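Local coordinates for putative nucleic acid-binding lipoprotein (Klebsiella pneumoniae subsp. pneumoniae MGH 78578, PDB 3F1Z) that is a putative lipoprotein of unknown function whose OB-fold suggests that it may bind nucleic acid, at residues Leu33-Leu38 with Ser45-Lys50; Val52-Val57 with Pro124-Pro129; Gly56-Ile61 with Ala109-Gln114; Ile74-Asp79 with Asp85-Phe90. All blocks are in the same frame, centred on the assembly; numbering follows the deposited sequence.

Contact 1. Residues Leu33-Leu38 with Ser45-Lys50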
# COMPACT_ATOMS: atom_id res chain seq x y z
N LEU A 33 -10.01 -2.37 -1.46
CA LEU A 33 -10.75 -1.11 -1.34
C LEU A 33 -12.26 -1.26 -1.24
O LEU A 33 -12.95 -0.33 -0.83
CB LEU A 33 -10.37 -0.14 -2.45
CG LEU A 33 -8.91 0.33 -2.44
CD1 LEU A 33 -8.74 1.42 -3.49
CD2 LEU A 33 -8.44 0.86 -1.14
N GLN A 34 -12.79 -2.41 -1.55
CA GLN A 34 -14.25 -2.58 -1.53
C GLN A 34 -14.92 -2.15 -0.21
O GLN A 34 -15.86 -1.39 -0.22
CB GLN A 34 -14.64 -4.01 -1.92
CG GLN A 34 -16.13 -4.33 -1.90
CD GLN A 34 -16.98 -3.41 -2.80
OE1 GLN A 34 -16.48 -2.88 -3.82
NE2 GLN A 34 -18.28 -3.23 -2.43
N PRO A 35 -14.42 -2.62 0.93
CA PRO A 35 -15.01 -2.22 2.21
C PRO A 35 -14.90 -0.73 2.48
O PRO A 35 -15.80 -0.18 3.07
CB PRO A 35 -14.17 -3.00 3.25
CG PRO A 35 -13.49 -4.02 2.51
CD PRO A 35 -13.27 -3.52 1.13
N PHE A 36 -13.80 -0.10 2.06
CA PHE A 36 -13.61 1.35 2.23
C PHE A 36 -14.59 2.13 1.36
O PHE A 36 -15.02 3.26 1.69
CB PHE A 36 -12.15 1.78 1.94
CG PHE A 36 -11.14 1.21 2.95
CD1 PHE A 36 -10.60 -0.04 2.78
CD2 PHE A 36 -10.79 1.94 4.07
CE1 PHE A 36 -9.73 -0.55 3.71
CE2 PHE A 36 -9.92 1.44 5.01
CZ PHE A 36 -9.39 0.21 4.86
N THR A 37 -14.97 1.54 0.25
CA THR A 37 -15.94 2.16 -0.67
C THR A 37 -17.31 2.19 0.02
O THR A 37 -18.05 3.16 -0.10
CB THR A 37 -15.92 1.41 -2.05
OG1 THR A 37 -14.58 1.51 -2.61
CG2 THR A 37 -16.97 1.96 -3.03
N LEU A 38 -17.63 1.15 0.78
CA LEU A 38 -18.90 1.06 1.50
C LEU A 38 -18.95 1.98 2.77
O LEU A 38 -19.96 2.64 3.04
CB LEU A 38 -19.14 -0.38 1.92
CG LEU A 38 -20.08 -1.24 1.09
CD1 LEU A 38 -20.06 -0.95 -0.42
CD2 LEU A 38 -19.86 -2.76 1.39
N SER A 45 -11.58 0.86 10.91
CA SER A 45 -11.62 0.28 12.23
C SER A 45 -11.40 -1.27 12.23
O SER A 45 -10.68 -1.80 13.09
CB SER A 45 -12.94 0.67 12.84
OG SER A 45 -13.05 0.11 14.09
N ASP A 46 -11.99 -1.97 11.25
CA ASP A 46 -11.85 -3.41 11.15
C ASP A 46 -10.43 -3.80 10.80
O ASP A 46 -9.96 -4.82 11.27
CB ASP A 46 -12.81 -4.00 10.10
CG ASP A 46 -14.27 -3.95 10.51
OD1 ASP A 46 -14.58 -3.74 11.70
OD2 ASP A 46 -15.14 -4.12 9.64
N TYR A 47 -9.75 -3.02 9.97
CA TYR A 47 -8.38 -3.30 9.54
C TYR A 47 -7.26 -2.68 10.39
O TYR A 47 -6.08 -2.95 10.13
CB TYR A 47 -8.16 -2.81 8.09
CG TYR A 47 -8.64 -3.77 7.01
CD1 TYR A 47 -7.87 -4.84 6.66
CD2 TYR A 47 -9.85 -3.59 6.36
CE1 TYR A 47 -8.28 -5.75 5.71
CE2 TYR A 47 -10.27 -4.49 5.40
CZ TYR A 47 -9.47 -5.58 5.07
OH TYR A 47 -9.83 -6.50 4.09
N LEU A 48 -7.61 -1.85 11.38
CA LEU A 48 -6.61 -1.11 12.16
C LEU A 48 -5.49 -1.99 12.73
O LEU A 48 -5.73 -2.87 13.49
CB LEU A 48 -7.27 -0.34 13.32
CG LEU A 48 -6.34 0.62 14.09
CD1 LEU A 48 -5.69 1.65 13.15
CD2 LEU A 48 -7.00 1.30 15.30
N GLY A 49 -4.26 -1.71 12.36
CA GLY A 49 -3.14 -2.53 12.82
C GLY A 49 -2.85 -3.79 11.99
O GLY A 49 -1.86 -4.45 12.24
N LYS A 50 -3.68 -4.13 11.01
CA LYS A 50 -3.50 -5.35 10.26
C LYS A 50 -2.64 -5.16 9.03
O LYS A 50 -2.50 -4.05 8.49
CB LYS A 50 -4.86 -5.91 9.86
CG LYS A 50 -5.77 -6.13 11.05
CD LYS A 50 -6.94 -7.06 10.72
CE LYS A 50 -7.93 -7.20 11.89
NZ LYS A 50 -7.19 -7.25 13.18
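The backbones that carry Pro35 and Phe36 (helix 29-38) and Tyr47 (helix 40-47) stay well apart, with the closest pair of CA atoms, those of Pro35 and Asp46, separated by 9.6 Å, and side chains alone bridge the gap. Tyr47 does most of the reaching. Its chi1 of -82° sets CG beside the backbone N, and the ring reaches Phe36. Tyr47 CD2 approaches the Phe36 ring obliquely, 4.0 Å from Phe36 CE1 and slightly farther from CZ. The two rings are inclined by just 23°, yet they are slid so far apart, 5.9 Å between centroids, that they hardly overlap. Pro35 adds a looser touch, CG approaching the edge of the tyrosine ring at 4.4 Å from CE2. Phe32 meets both rings, while the Tyr47 hydroxyl is hydrogen-bonded to that of Tyr27. From Tyr47 the chain reverses in a type II turn, closed by Lys50 N to Tyr47 O at 2.8 Å, with Gly49 at a positive phi. Across the segments the contact is thus wholly apolar, and the hydroxyl bond to Tyr27 and the edge-to-face contact with Phe32 probably help to fix the Tyr47 ring.

Contact 2. Residues Val52-Val57 with Pro124-Pro129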
# COMPACT_ATOMS: atom_id res chain seq x y z
N VAL A 52 -1.84 -6.21 5.08
CA VAL A 52 -2.46 -6.74 3.90
C VAL A 52 -1.42 -6.83 2.79
O VAL A 52 -0.49 -6.05 2.76
CB VAL A 52 -3.69 -5.91 3.49
CG1 VAL A 52 -4.80 -6.03 4.59
CG2 VAL A 52 -3.31 -4.50 3.18
N LYS A 53 -1.60 -7.81 1.90
CA LYS A 53 -0.72 -8.05 0.75
C LYS A 53 -1.55 -7.75 -0.50
O LYS A 53 -2.52 -8.47 -0.82
CB LYS A 53 -0.21 -9.50 0.80
CG LYS A 53 0.82 -9.79 -0.26
CD LYS A 53 1.61 -11.08 -0.03
CE LYS A 53 0.90 -12.30 -0.44
NZ LYS A 53 1.82 -13.49 -0.42
N VAL A 54 -1.22 -6.66 -1.18
CA VAL A 54 -2.04 -6.16 -2.32
C VAL A 54 -1.22 -6.18 -3.60
O VAL A 54 -0.07 -5.74 -3.62
CB VAL A 54 -2.56 -4.73 -2.05
CG1 VAL A 54 -3.50 -4.22 -3.20
CG2 VAL A 54 -3.26 -4.65 -0.71
N ARG A 55 -1.83 -6.70 -4.67
CA ARG A 55 -1.19 -6.82 -5.98
C ARG A 55 -1.83 -5.80 -6.91
O ARG A 55 -3.04 -5.58 -6.84
CB ARG A 55 -1.40 -8.22 -6.48
CG ARG A 55 -0.87 -8.54 -7.86
CD ARG A 55 -0.97 -10.04 -8.03
NE ARG A 55 -0.46 -10.51 -9.30
CZ ARG A 55 -1.19 -10.51 -10.39
NH1 ARG A 55 -2.40 -10.07 -10.30
NH2 ARG A 55 -0.72 -10.93 -11.54
N GLY A 56 -1.04 -5.19 -7.78
CA GLY A 56 -1.54 -4.11 -8.65
C GLY A 56 -0.46 -3.55 -9.57
O GLY A 56 0.65 -4.04 -9.60
N VAL A 57 -0.81 -2.53 -10.34
CA VAL A 57 0.12 -1.92 -11.25
C VAL A 57 0.54 -0.59 -10.66
O VAL A 57 -0.31 0.24 -10.32
CB VAL A 57 -0.46 -1.69 -12.67
CG1 VAL A 57 0.55 -0.97 -13.53
CG2 VAL A 57 -0.83 -2.99 -13.34
N PRO A 124 -7.00 4.29 2.49
CA PRO A 124 -5.81 4.24 3.33
C PRO A 124 -4.51 4.37 2.56
O PRO A 124 -4.44 3.99 1.41
CB PRO A 124 -5.86 2.83 3.92
CG PRO A 124 -6.67 2.07 3.05
CD PRO A 124 -7.63 2.98 2.36
N THR A 125 -3.53 4.96 3.20
CA THR A 125 -2.16 4.97 2.73
C THR A 125 -1.50 3.91 3.61
O THR A 125 -1.42 4.08 4.84
CB THR A 125 -1.48 6.34 2.88
OG1 THR A 125 -2.18 7.28 2.06
CG2 THR A 125 -0.03 6.24 2.39
N LEU A 126 -1.10 2.80 3.01
CA LEU A 126 -0.49 1.71 3.73
C LEU A 126 0.92 2.13 4.20
O LEU A 126 1.66 2.78 3.45
CB LEU A 126 -0.48 0.43 2.88
CG LEU A 126 -1.87 -0.15 2.65
CD1 LEU A 126 -1.82 -1.45 1.85
CD2 LEU A 126 -2.55 -0.40 3.97
N GLN A 127 1.22 1.77 5.44
CA GLN A 127 2.44 2.15 6.14
C GLN A 127 3.38 0.96 6.31
O GLN A 127 2.94 -0.18 6.21
CB GLN A 127 2.05 2.67 7.53
CG GLN A 127 1.04 3.81 7.47
CD GLN A 127 1.59 5.05 6.79
OE1 GLN A 127 2.75 5.39 6.99
NE2 GLN A 127 0.77 5.72 5.98
N ASN A 128 4.65 1.24 6.64
CA ASN A 128 5.72 0.21 6.86
C ASN A 128 5.74 -0.89 5.81
O ASN A 128 5.82 -2.04 6.12
CB ASN A 128 5.59 -0.39 8.23
CG ASN A 128 5.71 0.65 9.31
OD1 ASN A 128 6.68 1.44 9.34
ND2 ASN A 128 4.72 0.68 10.22
N PRO A 129 5.69 -0.51 4.54
CA PRO A 129 5.52 -1.52 3.55
C PRO A 129 6.71 -2.33 3.23
O PRO A 129 7.84 -1.90 3.50
CB PRO A 129 5.10 -0.74 2.30
CG PRO A 129 5.05 0.65 2.69
CD PRO A 129 5.72 0.84 3.97
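Val52 and Leu126 meet inside the barrel of the OB-fold, where strand 51-65 and strand 125-127 face each other across the core instead of pairing edge to edge. Their side chains cross at about a right angle. Leu126 leaves its backbone pointing at the opposing strand and continues outstretched, with CG beside the backbone N and chi2 at -178°, which drives CD1 forward as the leading atom. That methyl ends 3.6 Å from CG2 of Val52, the branch lodged between the valine's own backbone N and carbonyl carbon. Two residues on, Val54 likewise points at the segment of Leu126, but touches the leucine more lightly. The leucine methyl therefore serves both valines on this inward side of the strand. With the CA atoms of Val52 and Leu126 8.7 Å apart, the strands are too far apart to pair through their backbones, and the join consists of methyl contacts alone.

Neighbouring elements close the layer: Phe32 packs on Val52, Val29 and Leu88 on Val54, and Phe90 and Val115 on Leu126. Thr125, on the outer side, pairs its hydroxyl with that of Thr89 on the adjoining parallel strand. The side chain of Gln127 folds back along its own strand, and NE2 donates to Thr125 O at 3.0 Å from well above the carbonyl plane, 59° out of it.

Contact 3. Residues Gly56-Ile61 with Ala109-Gln114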
# COMPACT_ATOMS: atom_id res chain seq x y z
N GLY A 56 -1.04 -5.19 -7.78
CA GLY A 56 -1.54 -4.11 -8.65
C GLY A 56 -0.46 -3.55 -9.57
O GLY A 56 0.65 -4.04 -9.60
N VAL A 57 -0.81 -2.53 -10.34
CA VAL A 57 0.12 -1.92 -11.25
C VAL A 57 0.54 -0.59 -10.66
O VAL A 57 -0.31 0.24 -10.32
CB VAL A 57 -0.46 -1.69 -12.67
CG1 VAL A 57 0.55 -0.97 -13.53
CG2 VAL A 57 -0.83 -2.99 -13.34
N ILE A 58 1.85 -0.40 -10.55
CA ILE A 58 2.40 0.80 -10.02
C ILE A 58 2.25 1.86 -11.09
O ILE A 58 2.64 1.65 -12.23
CB ILE A 58 3.88 0.61 -9.65
CG1 ILE A 58 4.01 -0.48 -8.58
CG2 ILE A 58 4.49 1.94 -9.15
CD1 ILE A 58 3.15 -0.24 -7.31
N VAL A 59 1.65 2.99 -10.71
CA VAL A 59 1.44 4.11 -11.62
C VAL A 59 2.18 5.39 -11.20
O VAL A 59 2.20 6.37 -11.95
CB VAL A 59 -0.06 4.43 -11.81
CG1 VAL A 59 -0.73 3.29 -12.55
CG2 VAL A 59 -0.71 4.69 -10.49
N ASP A 60 2.74 5.41 -10.00
CA ASP A 60 3.54 6.55 -9.61
C ASP A 60 4.44 6.16 -8.45
O ASP A 60 4.02 5.46 -7.55
CB ASP A 60 2.68 7.74 -9.24
CG ASP A 60 3.50 9.01 -9.02
OD1 ASP A 60 4.01 9.55 -10.03
OD2 ASP A 60 3.62 9.46 -7.83
N ILE A 61 5.67 6.65 -8.51
CA ILE A 61 6.69 6.47 -7.50
C ILE A 61 7.30 7.87 -7.34
O ILE A 61 7.66 8.49 -8.34
CB ILE A 61 7.80 5.54 -7.97
CG1 ILE A 61 7.24 4.14 -8.27
CG2 ILE A 61 8.90 5.53 -6.93
CD1 ILE A 61 8.11 3.30 -9.17
N ALA A 109 3.18 -5.16 -9.25
CA ALA A 109 3.94 -5.47 -8.04
C ALA A 109 2.99 -5.94 -6.96
O ALA A 109 1.79 -5.73 -7.08
CB ALA A 109 4.71 -4.26 -7.55
N THR A 110 3.55 -6.54 -5.92
CA THR A 110 2.83 -7.00 -4.77
C THR A 110 3.56 -6.44 -3.60
O THR A 110 4.76 -6.65 -3.45
CB THR A 110 2.80 -8.52 -4.67
OG1 THR A 110 2.27 -9.05 -5.88
CG2 THR A 110 1.91 -9.00 -3.49
N ILE A 111 2.81 -5.76 -2.74
CA ILE A 111 3.37 -5.09 -1.58
C ILE A 111 2.53 -5.37 -0.34
O ILE A 111 1.30 -5.36 -0.37
CB ILE A 111 3.38 -3.57 -1.84
CG1 ILE A 111 4.11 -3.28 -3.17
CG2 ILE A 111 4.02 -2.79 -0.67
CD1 ILE A 111 4.24 -1.81 -3.53
N VAL A 112 3.22 -5.69 0.76
CA VAL A 112 2.60 -5.91 2.05
C VAL A 112 2.69 -4.58 2.77
O VAL A 112 3.73 -3.94 2.73
CB VAL A 112 3.34 -6.94 2.88
CG1 VAL A 112 2.66 -7.10 4.32
CG2 VAL A 112 3.27 -8.19 2.20
N GLY A 113 1.62 -4.17 3.44
CA GLY A 113 1.63 -2.92 4.16
C GLY A 113 0.67 -3.01 5.31
O GLY A 113 -0.17 -3.93 5.33
N GLN A 114 0.77 -2.04 6.23
CA GLN A 114 -0.04 -2.02 7.45
C GLN A 114 -1.06 -0.90 7.45
O GLN A 114 -0.75 0.22 7.05
CB GLN A 114 0.85 -1.89 8.66
CG GLN A 114 0.10 -2.10 9.97
CD GLN A 114 1.00 -2.04 11.19
OE1 GLN A 114 1.96 -1.26 11.22
NE2 GLN A 114 0.69 -2.84 12.19
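Chi1 of -61° sets Ile58 CG1 beside the backbone N, 4.0 Å from Ala109 CB; chi2 of -54° then turns CD1 to within 4.2 Å of Ile111 CD1. The isoleucine does not leave its backbone in the direction of the opposite strand, yet the end of its side chain draws near it.

Just before this, Gly56 and Ala109 form an antiparallel hydrogen-bonded pair. Gly56 N donates to Ala109 O at 3.0 Å, and Ala109 N returns the bond to Gly56 O at 2.8 Å; in each case the donor sits nearly along the C=O axis. The glycine backbone is fully stretched here. Beyond it the strands part steeply, their short axes crossing at 94°. Strand 51-65 goes on to pair with strand 71-78, and Val59 and Asp60 both face Thr76 in a classic beta bulge. A long, strongly curved first strand of the barrel that serves two neighbours is a hallmark of the OB-fold.

Ile58 also packs on Val75, and Ile111 on Phe90 and Phe92, so the methyls join the barrel core. Hydrogen bonding between the segments is limited to one reciprocal backbone pair, and where the strands diverge, hydrophobic side chains take over the cohesion.

Contact 4. Residues Ile74-Asp79 with Asp85-Phe90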
# COMPACT_ATOMS: atom_id res chain seq x y z
N ILE A 74 6.26 7.98 -1.76
CA ILE A 74 4.88 7.55 -1.97
C ILE A 74 4.88 6.69 -3.26
O ILE A 74 5.39 7.11 -4.32
CB ILE A 74 3.93 8.73 -2.17
CG1 ILE A 74 3.83 9.56 -0.92
CG2 ILE A 74 2.51 8.25 -2.35
CD1 ILE A 74 3.18 8.79 0.31
N VAL A 75 4.30 5.49 -3.15
CA VAL A 75 4.13 4.56 -4.27
C VAL A 75 2.62 4.39 -4.45
O VAL A 75 1.90 4.13 -3.48
CB VAL A 75 4.78 3.23 -3.98
CG1 VAL A 75 4.35 2.18 -4.99
CG2 VAL A 75 6.30 3.39 -4.00
N THR A 76 2.13 4.64 -5.66
CA THR A 76 0.71 4.60 -5.96
C THR A 76 0.44 3.43 -6.88
O THR A 76 1.16 3.23 -7.86
CB THR A 76 0.23 5.88 -6.66
OG1 THR A 76 0.66 7.00 -5.91
CG2 THR A 76 -1.29 5.94 -6.79
N MSE A 77 -0.64 2.71 -6.60
CA MSE A 77 -0.96 1.46 -7.28
C MSE A 77 -2.39 1.48 -7.77
O MSE A 77 -3.28 1.93 -7.04
CB MSE A 77 -0.80 0.33 -6.25
CG MSE A 77 -0.97 -1.05 -6.80
SE MSE A 77 -1.06 -2.43 -5.41
CE MSE A 77 0.86 -2.83 -5.28
N ARG A 78 -2.62 1.02 -9.00
CA ARG A 78 -3.99 0.87 -9.50
C ARG A 78 -4.35 -0.61 -9.62
O ARG A 78 -3.45 -1.46 -9.71
CB ARG A 78 -4.16 1.53 -10.86
CG ARG A 78 -3.40 0.85 -12.00
CD ARG A 78 -4.00 1.31 -13.33
NE ARG A 78 -3.21 0.90 -14.48
CZ ARG A 78 -3.26 -0.30 -15.04
NH1 ARG A 78 -4.06 -1.26 -14.57
NH2 ARG A 78 -2.48 -0.55 -16.09
N ASP A 79 -5.64 -0.92 -9.68
CA ASP A 79 -6.07 -2.29 -9.88
C ASP A 79 -5.49 -2.86 -11.20
O ASP A 79 -5.51 -2.22 -12.25
CB ASP A 79 -7.57 -2.39 -9.96
CG ASP A 79 -8.06 -3.83 -9.89
OD1 ASP A 79 -8.22 -4.34 -8.75
OD2 ASP A 79 -8.30 -4.43 -10.99
N ASP A 85 -11.40 2.37 -10.25
CA ASP A 85 -10.55 3.48 -10.70
C ASP A 85 -9.81 4.14 -9.53
O ASP A 85 -8.98 5.01 -9.72
CB ASP A 85 -11.33 4.51 -11.54
CG ASP A 85 -12.73 4.88 -10.96
OD1 ASP A 85 -12.92 4.91 -9.71
OD2 ASP A 85 -13.64 5.18 -11.81
N LYS A 86 -10.08 3.68 -8.32
CA LYS A 86 -9.44 4.21 -7.15
C LYS A 86 -8.03 3.67 -7.02
O LYS A 86 -7.77 2.51 -7.31
CB LYS A 86 -10.26 3.89 -5.90
CG LYS A 86 -11.60 4.60 -5.85
CD LYS A 86 -12.37 4.30 -4.54
CE LYS A 86 -13.76 4.98 -4.59
NZ LYS A 86 -14.65 4.58 -3.45
N ARG A 87 -7.11 4.52 -6.55
CA ARG A 87 -5.74 4.12 -6.37
C ARG A 87 -5.41 3.86 -4.91
O ARG A 87 -6.02 4.44 -3.99
CB ARG A 87 -4.81 5.22 -6.85
CG ARG A 87 -5.05 5.79 -8.25
CD ARG A 87 -5.41 4.75 -9.29
NE ARG A 87 -5.01 5.18 -10.64
CZ ARG A 87 -5.60 4.83 -11.77
NH1 ARG A 87 -6.71 4.09 -11.76
NH2 ARG A 87 -5.11 5.27 -12.92
N LEU A 88 -4.43 2.99 -4.68
CA LEU A 88 -3.98 2.71 -3.33
C LEU A 88 -2.56 3.28 -3.24
O LEU A 88 -1.77 3.11 -4.19
CB LEU A 88 -3.99 1.21 -3.13
CG LEU A 88 -3.47 0.66 -1.81
CD1 LEU A 88 -4.33 1.12 -0.65
CD2 LEU A 88 -3.40 -0.86 -1.91
N THR A 89 -2.22 3.94 -2.14
CA THR A 89 -0.88 4.48 -1.97
C THR A 89 -0.23 3.80 -0.78
O THR A 89 -0.91 3.34 0.13
CB THR A 89 -0.89 5.97 -1.68
OG1 THR A 89 -1.73 6.18 -0.51
CG2 THR A 89 -1.42 6.79 -2.88
N PHE A 90 1.11 3.75 -0.83
CA PHE A 90 1.93 3.19 0.19
C PHE A 90 2.98 4.21 0.56
O PHE A 90 3.54 4.88 -0.29
CB PHE A 90 2.68 1.99 -0.37
CG PHE A 90 1.81 0.87 -0.82
CD1 PHE A 90 1.16 0.93 -2.02
CD2 PHE A 90 1.74 -0.28 -0.08
CE1 PHE A 90 0.38 -0.09 -2.45
CE2 PHE A 90 0.97 -1.32 -0.50
CZ PHE A 90 0.28 -1.21 -1.68
O HOH W 1 -7.42 1.41 -9.59
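Met77 and Phe90 form the apolar centre of a beta hairpin, strand 71-78 with strand 88-93, which belongs to the wall of the OB-fold barrel. The selenomethionine sets CG opposite its backbone N and then bends at chi3 (-90°), bringing CE 4.0 Å from Phe90 CE1. Its SE lies at the edge of the ring, 5.2 Å from the centroid, a Met-aromatic contact. Val75 and Leu88 share this inner face; Ile111 of strand 108-114, which is not a sheet neighbour of either hairpin strand, packs against both Met77 and Phe90, while Val54 touches Met77 and Leu88.

The backbones are laced antiparallel by two reciprocal pairs, Val75 with Phe90 and Met77 with Leu88; the shortest bond runs from Met77 N to Leu88 O at 2.7 Å. CA-H...O contacts fill in between them, including one from Thr89 CA to Val75 O at 3.2 Å.

On the outer face Thr76 and Thr89, a non-hydrogen-bonded pair, lie side by side. Thr76 OG1 touches Thr89 CG2, its CG2 meets Arg87 CB at 3.6 Å, and the hydroxyl of Thr89 is bonded to that of Thr125. At the polar end, in one of the two conformers modelled for Arg87, its side chain lies beside Arg78 with Arg78 CB over one face of the guanidinium; this placing is doubtful. Arg78 NH1 donates to Asp79 O. Beside the connecting loop, where strand pairing has ended, a water bridges the two segments, accepting from Asp79 N at 2.9 Å and donating to Lys86 O at 2.6 Å.

How the contacts relate
Contacts 2 and 3 are buried and share strand 51-65, holding it in different ways: contact 2 spans the barrel interior through methyl groups, whereas contact 3 ties the strand to its sheet neighbour. Contact 4, nested along the chain within the loops closed by both, is the most extensive and the most backbone-bonded; its inner face feeds the same core, with Phe90 against Ile111 and Leu88 against Pro124, while its outer face and loop end are more polar. Contact 1 lies farthest from the centre, a partly buried aromatic touch between helices. Phe36 on Pro124 and Tyr47 on Val52 connect it to contact 2, and Thr37 reaches Lys86 of contact 4.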